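Local coordinates for protein sialidase B (Streptococcus pneumoniae serotype 4, PDB 4XHX) that cleaves terminal sialic acid residues from oligosaccharides, glycoproteins and glycolipids as an exo-alpha-sialidase of glycosyl hydrolase family 33, at residues F256-N261 with A285-S290; S579-G584 with G612-A617. The protein carries 1 engineered substitution. All blocks are in the same frame, centred on the assembly; numbering follows the deposited sequence. Where two conformers were deposited one is given.

Contact 1: residues F256-N261 with A285-S290; sequences FAMKFN and ASFIDS. With JKK (2-[(3-chlorobenzyl)amino]ethanesulfonic acid), chain B.
The ring of Phe287 slots between Met258 and Phe260, filling the seam between two sheets of the sialidase beta-propeller: 256-261 leaves the last strand of one sheet, and 285-290 enters strand 286-294 of the next. The segments run nearly antiparallel, 169° apart, yet the CA atoms of Met258 and Phe287 are 7.2 Å apart, too far for strand pairing; the joint is made mainly by side chains, the Phe287 ring also meeting backbone atoms of Met258 and Lys259. On one face of Phe287, Met258 CB sits 3.6 Å from the ring centroid and 6° off the normal, a centred CH-pi contact. Met258 SD adds an oblique Met-aromatic contact, 3.6 Å from Phe287 CD2. The opposite face carries Phe260 in an offset stack, with ring centroids 4.4 Å apart and planes at 17°. CG of each ring is anti to its own carbonyl carbon, beside the backbone N, a setting that helps bring the two rings over each other. Phe436 meets Phe287 edge-to-face and Phe407 lies against Phe260, extending this aromatic core. Just before, the chain turns a corner at Ala257, where Ala257 and Met258 form a classic beta bulge against Ile239.

The partly exposed side is Lys259, whose CB points away from the seam. Its NZ donates to Asn261 OD1 at 2.8 Å and forms a salt bridge with Glu265, so its charge is probably balanced by the Glu265 carboxylate. One residue beyond Phe287, Ile288 lies against the chlorobenzyl ring of the bound sulfonate ligand, its CG2 3.7 Å from ligand CAF. Back in the core, Ala285 CB approaches the Phe260 ring obliquely, its methyl carbon 3.4 Å from CD2.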
ATOM      1  N   PHE A 256       4.769  15.735  -1.202  1.00  5.54           N
ATOM      2  CA  PHE A 256       5.145  14.927  -2.355  1.00  9.21           C
ATOM      3  C   PHE A 256       6.646  14.999  -2.635  1.00 10.74           C
ATOM      4  O   PHE A 256       7.235  16.077  -2.627  1.00  7.36           O
ATOM      5  CB  PHE A 256       4.381  15.348  -3.613  1.00  7.52           C
ATOM      6  CG  PHE A 256       2.885  15.214  -3.508  1.00  8.44           C
ATOM      7  CD1 PHE A 256       2.286  13.968  -3.353  1.00  8.63           C
ATOM      8  CD2 PHE A 256       2.071  16.334  -3.611  1.00  8.99           C
ATOM      9  CE1 PHE A 256       0.900  13.850  -3.279  1.00  7.18           C
ATOM     10  CE2 PHE A 256       0.668  16.223  -3.552  1.00 10.91           C
ATOM     11  CZ  PHE A 256       0.088  14.990  -3.380  1.00  6.45           C
ATOM     12  N   ALA A 257       7.258  13.846  -2.883  1.00  9.66           N
ATOM     13  CA  ALA A 257       8.637  13.805  -3.358  1.00  8.60           C
ATOM     14  C   ALA A 257       8.660  13.849  -4.879  1.00 10.88           C
ATOM     15  O   ALA A 257       9.599  14.385  -5.483  1.00  7.21           O
ATOM     16  CB  ALA A 257       9.324  12.551  -2.868  1.00  6.24           C
ATOM     17  N   MET A 258       7.629  13.263  -5.493  1.00  6.52           N
ATOM     18  CA  MET A 258       7.485  13.245  -6.951  1.00  8.08           C
ATOM     19  C   MET A 258       6.020  13.341  -7.350  1.00  9.78           C
ATOM     20  O   MET A 258       5.198  12.540  -6.910  1.00  7.26           O
ATOM     21  CB  MET A 258       8.080  11.977  -7.545  1.00  5.69           C
ATOM     22  CG  MET A 258       9.594  11.899  -7.410  1.00 10.49           C
ATOM     23  SD  MET A 258      10.281  10.604  -8.436  1.00 15.80           S
ATOM     24  CE  MET A 258      12.017  10.688  -7.992  1.00  7.94           C
ATOM     25  N   LYS A 259       5.683  14.324  -8.172  1.00  7.51           N
ATOM     26  CA  LYS A 259       4.283  14.489  -8.554  1.00  9.97           C
ATOM     27  C   LYS A 259       4.104  15.051  -9.962  1.00  7.28           C
ATOM     28  O   LYS A 259       4.935  15.797 -10.459  1.00  9.89           O
ATOM     29  CB  LYS A 259       3.513  15.341  -7.530  1.00  9.45           C
ATOM     30  CG  LYS A 259       3.694  16.842  -7.678  1.00 26.69           C
ATOM     31  CD  LYS A 259       2.949  17.597  -6.579  1.00 27.85           C
ATOM     32  CE  LYS A 259       1.743  18.376  -7.090  1.00 23.21           C
ATOM     33  NZ  LYS A 259       0.777  17.582  -7.924  1.00 26.97           N
ATOM     34  N   PHE A 260       3.003  14.664 -10.588  1.00  5.82           N
ATOM     35  CA  PHE A 260       2.624  15.191 -11.877  1.00  8.43           C
ATOM     36  C   PHE A 260       1.316  15.955 -11.674  1.00  9.59           C
ATOM     37  O   PHE A 260       0.620  15.742 -10.685  1.00  7.51           O
ATOM     38  CB  PHE A 260       2.447  14.038 -12.873  1.00  6.95           C
ATOM     39  CG  PHE A 260       3.740  13.527 -13.467  1.00  6.51           C
ATOM     40  CD1 PHE A 260       4.689  14.411 -13.979  1.00  7.35           C
ATOM     41  CD2 PHE A 260       3.993  12.165 -13.542  1.00  9.48           C
ATOM     42  CE1 PHE A 260       5.874  13.943 -14.558  1.00  8.17           C
ATOM     43  CE2 PHE A 260       5.174  11.687 -14.131  1.00 10.32           C
ATOM     44  CZ  PHE A 260       6.116  12.576 -14.628  1.00  8.77           C
ATOM     45  N   ASN A 261       0.988  16.850 -12.600  1.00 10.53           N
ATOM     46  CA  ASN A 261      -0.189  17.694 -12.440  1.00 12.95           C
ATOM     47  C   ASN A 261      -1.175  17.599 -13.597  1.00  9.05           C
ATOM     48  O   ASN A 261      -2.114  18.383 -13.661  1.00 10.50           O
ATOM     49  CB  ASN A 261       0.231  19.154 -12.292  1.00 15.05           C
ATOM     50  CG  ASN A 261       1.379  19.334 -11.327  1.00 15.22           C
ATOM     51  OD1 ASN A 261       1.209  19.198 -10.118  1.00 19.59           O
ATOM     52  ND2 ASN A 261       2.553  19.663 -11.856  1.00 17.69           N
ATOM     53  N   ALA A 285      -0.015  10.525 -16.406  1.00 11.94           N
ATOM     54  CA  ALA A 285       1.350  10.116 -16.101  1.00  8.31           C
ATOM     55  C   ALA A 285       1.379   9.695 -14.623  1.00 11.79           C
ATOM     56  O   ALA A 285       0.498  10.093 -13.848  1.00  8.53           O
ATOM     57  CB  ALA A 285       2.309  11.269 -16.370  1.00  9.30           C
ATOM     58  N   SER A 286       2.339   8.860 -14.228  1.00  6.60           N
ATOM     59  CA  SER A 286       2.418   8.451 -12.820  1.00  8.54           C
ATOM     60  C   SER A 286       3.815   8.049 -12.404  1.00  7.59           C
ATOM     61  O   SER A 286       4.673   7.783 -13.243  1.00  8.28           O
ATOM     62  CB  SER A 286       1.478   7.273 -12.522  1.00  5.72           C
ATOM     63  OG  SER A 286       1.812   6.178 -13.348  1.00 11.99           O
ATOM     64  N   PHE A 287       4.019   7.986 -11.092  1.00  6.22           N
ATOM     65  CA  PHE A 287       5.213   7.372 -10.507  1.00  7.63           C
ATOM     66  C   PHE A 287       4.777   6.092  -9.801  1.00  9.71           C
ATOM     67  O   PHE A 287       3.599   5.913  -9.504  1.00 12.33           O
ATOM     68  CB  PHE A 287       5.873   8.316  -9.500  1.00  8.02           C
ATOM     69  CG  PHE A 287       6.234   9.647 -10.074  1.00  7.92           C
ATOM     70  CD1 PHE A 287       5.306  10.681 -10.090  1.00  6.03           C
ATOM     71  CD2 PHE A 287       7.495   9.862 -10.611  1.00  7.62           C
ATOM     72  CE1 PHE A 287       5.630  11.904 -10.618  1.00  5.66           C
ATOM     73  CE2 PHE A 287       7.831  11.087 -11.144  1.00  7.71           C
ATOM     74  CZ  PHE A 287       6.895  12.112 -11.147  1.00  9.04           C
ATOM     75  N   ILE A 288       5.715   5.195  -9.540  1.00  7.78           N
ATOM     76  CA  ILE A 288       5.376   3.951  -8.864  1.00  8.53           C
ATOM     77  C   ILE A 288       6.652   3.319  -8.351  1.00  6.45           C
ATOM     78  O   ILE A 288       7.694   3.426  -8.991  1.00  8.06           O
ATOM     79  CB  ILE A 288       4.593   2.992  -9.817  1.00  9.35           C
ATOM     80  CG1 ILE A 288       4.288   1.651  -9.151  1.00  8.15           C
ATOM     81  CG2 ILE A 288       5.338   2.796 -11.124  1.00 15.18           C
ATOM     82  CD1 ILE A 288       3.315   0.768  -9.973  1.00  6.62           C
ATOM     83  N   ASP A 289       6.572   2.702  -7.175  1.00  8.51           N
ATOM     84  CA  ASP A 289       7.706   2.014  -6.554  1.00  8.98           C
ATOM     85  C   ASP A 289       8.863   2.952  -6.203  1.00  9.83           C
ATOM     86  O   ASP A 289       9.719   3.250  -7.031  1.00 11.36           O
ATOM     87  CB  ASP A 289       8.208   0.850  -7.418  1.00  5.82           C
ATOM     88  CG  ASP A 289       7.210  -0.300  -7.506  1.00  9.99           C
ATOM     89  OD1 ASP A 289       6.164  -0.270  -6.816  1.00 13.52           O
ATOM     90  OD2 ASP A 289       7.479  -1.243  -8.272  1.00 12.43           O
ATOM     91  N   SER A 290       8.903   3.391  -4.953  1.00  7.84           N
ATOM     92  CA  SER A 290       9.962   4.286  -4.511  1.00  6.86           C
ATOM     93  C   SER A 290      10.932   3.563  -3.584  1.00  6.36           C
ATOM     94  O   SER A 290      10.577   2.575  -2.944  1.00  5.86           O
ATOM     95  CB  SER A 290       9.371   5.519  -3.811  1.00  5.94           C
ATOM     96  OG  SER A 290       8.622   5.127  -2.683  1.00  6.04           O
TER
HETATM   97  CAE JKK B 701       6.491  -0.828 -11.971  1.00 14.09           C
HETATM   98  CAF JKK B 701       5.392  -0.457 -12.817  1.00 19.75           C
HETATM   99  CAG JKK B 701       6.424  -2.038 -11.248  1.00 18.13           C
HETATM  100  CAH JKK B 701       4.194  -2.486 -12.217  1.00 16.36           C
HETATM  101  CAI JKK B 701       3.981  -5.305  -8.847  1.00 13.70           C
HETATM  102  CAJ JKK B 701       2.945  -5.232  -7.748  1.00 11.98           C
HETATM  103  CAK JKK B 701       5.190  -4.166 -10.592  1.00 18.47           C
HETATM  104  CAM JKK B 701       4.261  -1.277 -12.933  1.00 21.47           C
HETATM  105  CAN JKK B 701       5.294  -2.869 -11.377  1.00 16.17           C
HETATM  106  NAL JKK B 701       4.254  -4.052  -9.492  1.00 15.91           N
HETATM  107  OAA JKK B 701       2.941  -7.896  -7.167  1.00  6.84           O
HETATM  108  OAB JKK B 701       1.118  -6.995  -8.526  1.00 15.11           O
HETATM  109  OAC JKK B 701       1.171  -6.530  -6.179  1.00  9.38           O
HETATM  110  SAO JKK B 701       1.989  -6.731  -7.375  1.00 13.84           S
HETATM  111 CL   JKK B 701       2.933  -0.815 -13.966  1.00 26.84          CL

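Contact 2: residues S579-G584 with G612-A617; sequences SGRKGG and GYAYSA. With JKK (2-[(3-chlorobenzyl)amino]ethanesulfonic acid), chain B.
Arg581 reaches past Ala614 to the bound sulfonate, its CD 3.7 Å from Ala614 CB. Its chain is extended from CG to NE, carrying the guanidinium into the active site. There NH1 donates to ligand OAC at 2.7 Å and NH2 to OAA at 2.9 Å, both at 176°, a straight two-pronged grip. Tyr615 CE1 lies over one guanidinium face, and Tyr615 OH is 3.2 Å from ligand CAJ. Ser635 OG and Gly552 O also bind NH1 and NH2, respectively, and should help fix the guanidinium's rotation. Arg581 centres an inverse gamma turn; its carbonyl O accepts Tyr613 N at 3.0 Å. Lys582 then forms a single beta bridge with Gly612, the CA atoms 4.0 Å apart. Beyond Gly583, Gly584 lays its CA over the Tyr613 ring face, 3.6 Å from the centroid, in a CH-pi contact; Tyr613 OH is hydrogen-bonded to Ser573 OG. As in related sialidases, Arg581 probably binds the substrate and Tyr615, hydrogen-bonded through OH to Glu503 OE1, probably acts as nucleophile. With Arg207 and Arg519 also hydrogen-bonding the ligand, the sulfonate probably takes the place of the sialic acid carboxylate, which sialidases grip with three arginines.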
ATOM      1  N   SER A 579      -0.477 -19.728  -0.215  1.00  8.52           N
ATOM      2  CA  SER A 579      -1.837 -19.554  -0.725  0.63 11.14           C
ATOM      3  C   SER A 579      -2.157 -18.121  -1.145  1.00 13.13           C
ATOM      4  O   SER A 579      -2.713 -17.889  -2.218  1.00 11.90           O
ATOM      5  CB  SER A 579      -2.857 -20.027   0.316  0.63  9.10           C
ATOM      6  OG  SER A 579      -4.175 -19.729  -0.106  0.63 10.94           O
ATOM      7  N   GLY A 580      -1.819 -17.158  -0.294  1.00  8.97           N
ATOM      8  CA  GLY A 580      -2.102 -15.773  -0.617  1.00  6.89           C
ATOM      9  C   GLY A 580      -1.185 -14.837   0.149  1.00  8.95           C
ATOM     10  O   GLY A 580      -0.210 -15.281   0.764  1.00  6.62           O
ATOM     11  N   ARG A 581      -1.488 -13.542   0.109  1.00  6.70           N
ATOM     12  CA  ARG A 581      -0.680 -12.565   0.838  1.00  6.14           C
ATOM     13  C   ARG A 581      -1.282 -12.382   2.222  1.00  7.60           C
ATOM     14  O   ARG A 581      -2.131 -11.509   2.456  1.00  7.14           O
ATOM     15  CB  ARG A 581      -0.577 -11.249   0.060  1.00  5.44           C
ATOM     16  CG  ARG A 581       0.116 -11.428  -1.289  1.00  5.70           C
ATOM     17  CD  ARG A 581       0.422 -10.104  -1.980  1.00 11.57           C
ATOM     18  NE  ARG A 581       1.425 -10.271  -3.043  1.00  6.71           N
ATOM     19  CZ  ARG A 581       1.620  -9.406  -4.029  1.00  5.36           C
ATOM     20  NH1 ARG A 581       0.875  -8.305  -4.114  1.00  7.11           N
ATOM     21  NH2 ARG A 581       2.544  -9.653  -4.952  1.00  4.79           N
ATOM     22  N   LYS A 582      -0.851 -13.243   3.133  1.00  4.49           N
ATOM     23  CA  LYS A 582      -1.410 -13.297   4.476  1.00  4.94           C
ATOM     24  C   LYS A 582      -0.384 -14.006   5.330  1.00  6.81           C
ATOM     25  O   LYS A 582       0.619 -14.510   4.813  1.00  6.48           O
ATOM     26  CB  LYS A 582      -2.746 -14.075   4.480  1.00  5.10           C
ATOM     27  CG  LYS A 582      -2.648 -15.492   3.877  1.00 10.25           C
ATOM     28  CD  LYS A 582      -4.035 -16.107   3.603  1.00 13.94           C
ATOM     29  CE  LYS A 582      -3.909 -17.493   2.981  1.00 23.45           C
ATOM     30  NZ  LYS A 582      -5.223 -18.115   2.594  1.00 18.15           N
ATOM     31  N   GLY A 583      -0.624 -14.057   6.631  1.00  7.35           N
ATOM     32  CA  GLY A 583       0.309 -14.730   7.516  1.00  7.32           C
ATOM     33  C   GLY A 583       1.606 -13.954   7.621  1.00  7.70           C
ATOM     34  O   GLY A 583       2.694 -14.521   7.486  1.00  9.60           O
ATOM     35  N   GLY A 584       1.487 -12.647   7.852  1.00  7.99           N
ATOM     36  CA  GLY A 584       2.648 -11.791   7.967  1.00  5.21           C
ATOM     37  C   GLY A 584       3.610 -12.229   9.049  1.00  5.93           C
ATOM     38  O   GLY A 584       3.199 -12.566  10.159  1.00  7.28           O
ATOM     39  N   GLY A 612      -4.521 -10.612   6.195  1.00  5.49           N
ATOM     40  CA  GLY A 612      -3.686 -10.114   5.116  1.00  6.38           C
ATOM     41  C   GLY A 612      -2.390  -9.409   5.477  1.00  8.28           C
ATOM     42  O   GLY A 612      -2.283  -8.657   6.474  1.00  5.30           O
ATOM     43  N   TYR A 613      -1.391  -9.657   4.638  1.00  4.69           N
ATOM     44  CA  TYR A 613      -0.093  -9.034   4.793  1.00  5.49           C
ATOM     45  C   TYR A 613       0.595  -9.133   3.462  1.00  4.17           C
ATOM     46  O   TYR A 613       0.762 -10.231   2.930  1.00  3.08           O
ATOM     47  CB  TYR A 613       0.722  -9.782   5.848  1.00  6.81           C
ATOM     48  CG  TYR A 613       1.958  -9.056   6.328  1.00  5.95           C
ATOM     49  CD1 TYR A 613       1.891  -8.189   7.413  1.00  6.86           C
ATOM     50  CD2 TYR A 613       3.201  -9.269   5.726  1.00  4.52           C
ATOM     51  CE1 TYR A 613       3.025  -7.523   7.885  1.00  6.17           C
ATOM     52  CE2 TYR A 613       4.348  -8.615   6.189  1.00  5.17           C
ATOM     53  CZ  TYR A 613       4.246  -7.736   7.278  1.00  7.08           C
ATOM     54  OH  TYR A 613       5.351  -7.074   7.768  1.00  5.95           O
ATOM     55  N   ALA A 614       0.982  -7.990   2.908  1.00  4.27           N
ATOM     56  CA  ALA A 614       1.606  -7.986   1.595  1.00  7.64           C
ATOM     57  C   ALA A 614       2.949  -7.239   1.600  1.00  6.47           C
ATOM     58  O   ALA A 614       3.875  -7.623   2.336  1.00  8.20           O
ATOM     59  CB  ALA A 614       0.639  -7.450   0.538  1.00  3.88           C
ATOM     60  N   TYR A 615       3.073  -6.186   0.797  1.00  8.75           N
ATOM     61  CA  TYR A 615       4.329  -5.431   0.761  1.00  6.04           C
ATOM     62  C   TYR A 615       4.586  -4.826   2.129  1.00  9.28           C
ATOM     63  O   TYR A 615       3.642  -4.475   2.837  1.00  8.45           O
ATOM     64  CB  TYR A 615       4.278  -4.323  -0.273  1.00  4.79           C
ATOM     65  CG  TYR A 615       4.544  -4.763  -1.695  1.00  8.58           C
ATOM     66  CD1 TYR A 615       3.945  -5.904  -2.216  1.00  7.82           C
ATOM     67  CD2 TYR A 615       5.361  -4.017  -2.531  1.00  4.44           C
ATOM     68  CE1 TYR A 615       4.158  -6.299  -3.529  1.00  6.07           C
ATOM     69  CE2 TYR A 615       5.589  -4.406  -3.852  1.00  5.34           C
ATOM     70  CZ  TYR A 615       4.979  -5.553  -4.345  1.00  5.41           C
ATOM     71  OH  TYR A 615       5.184  -5.969  -5.649  1.00  5.19           O
ATOM     72  N   SER A 616       5.859  -4.691   2.504  1.00  8.66           N
ATOM     73  CA  SER A 616       6.176  -4.223   3.846  1.00  8.22           C
ATOM     74  C   SER A 616       7.458  -3.404   3.869  1.00  6.11           C
ATOM     75  O   SER A 616       8.310  -3.546   2.994  1.00  7.02           O
ATOM     76  CB  SER A 616       6.300  -5.410   4.800  1.00  5.14           C
ATOM     77  OG  SER A 616       7.388  -6.237   4.419  1.00  4.26           O
ATOM     78  N   ALA A 617       7.572  -2.542   4.871  1.00  5.11           N
ATOM     79  CA  ALA A 617       8.802  -1.799   5.126  1.00  6.74           C
ATOM     80  C   ALA A 617       9.216  -2.027   6.565  1.00  7.67           C
ATOM     81  O   ALA A 617       8.383  -2.003   7.473  1.00  4.74           O
ATOM     82  CB  ALA A 617       8.589  -0.312   4.870  1.00  3.88           C
TER
HETATM   83  CAE JKK B 701       6.491  -0.828 -11.971  1.00 14.09           C
HETATM   84  CAF JKK B 701       5.392  -0.457 -12.817  1.00 19.75           C
HETATM   85  CAG JKK B 701       6.424  -2.038 -11.248  1.00 18.13           C
HETATM   86  CAH JKK B 701       4.194  -2.486 -12.217  1.00 16.36           C
HETATM   87  CAI JKK B 701       3.981  -5.305  -8.847  1.00 13.70           C
HETATM   88  CAJ JKK B 701       2.945  -5.232  -7.748  1.00 11.98           C
HETATM   89  CAK JKK B 701       5.190  -4.166 -10.592  1.00 18.47           C
HETATM   90  CAM JKK B 701       4.261  -1.277 -12.933  1.00 21.47           C
HETATM   91  CAN JKK B 701       5.294  -2.869 -11.377  1.00 16.17           C
HETATM   92  NAL JKK B 701       4.254  -4.052  -9.492  1.00 15.91           N
HETATM   93  OAA JKK B 701       2.941  -7.896  -7.167  1.00  6.84           O
HETATM   94  OAB JKK B 701       1.118  -6.995  -8.526  1.00 15.11           O
HETATM   95  OAC JKK B 701       1.171  -6.530  -6.179  1.00  9.38           O
HETATM   96  SAO JKK B 701       1.989  -6.731  -7.375  1.00 13.84           S
HETATM   97 CL   JKK B 701       2.933  -0.815 -13.966  1.00 26.84          CL

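In the fold
Contact 1 closes in the chain before contact 2 opens, and their centres lie 25 Å apart. They belong to different sheets of the propeller: 256-261 follows the sheet of strands 205-213 to 255-256 and 285-290 starts strand 286-294, whereas contact 2 sets the loop before strand 584-591 against the lead-in to strand 616-620. Strand 205-213 nevertheless links the two regions, since Arg581 and Tyr615 of contact 2 touch it. The contacts do not touch each other, but both reach the same ligand, segment 285-290 of contact 1 at its chlorobenzyl ring and contact 2 at its sulfonate. Arg207, Asp232 and Arg519 also hydrogen-bond this ligand, so separate propeller sheets jointly build the pocket.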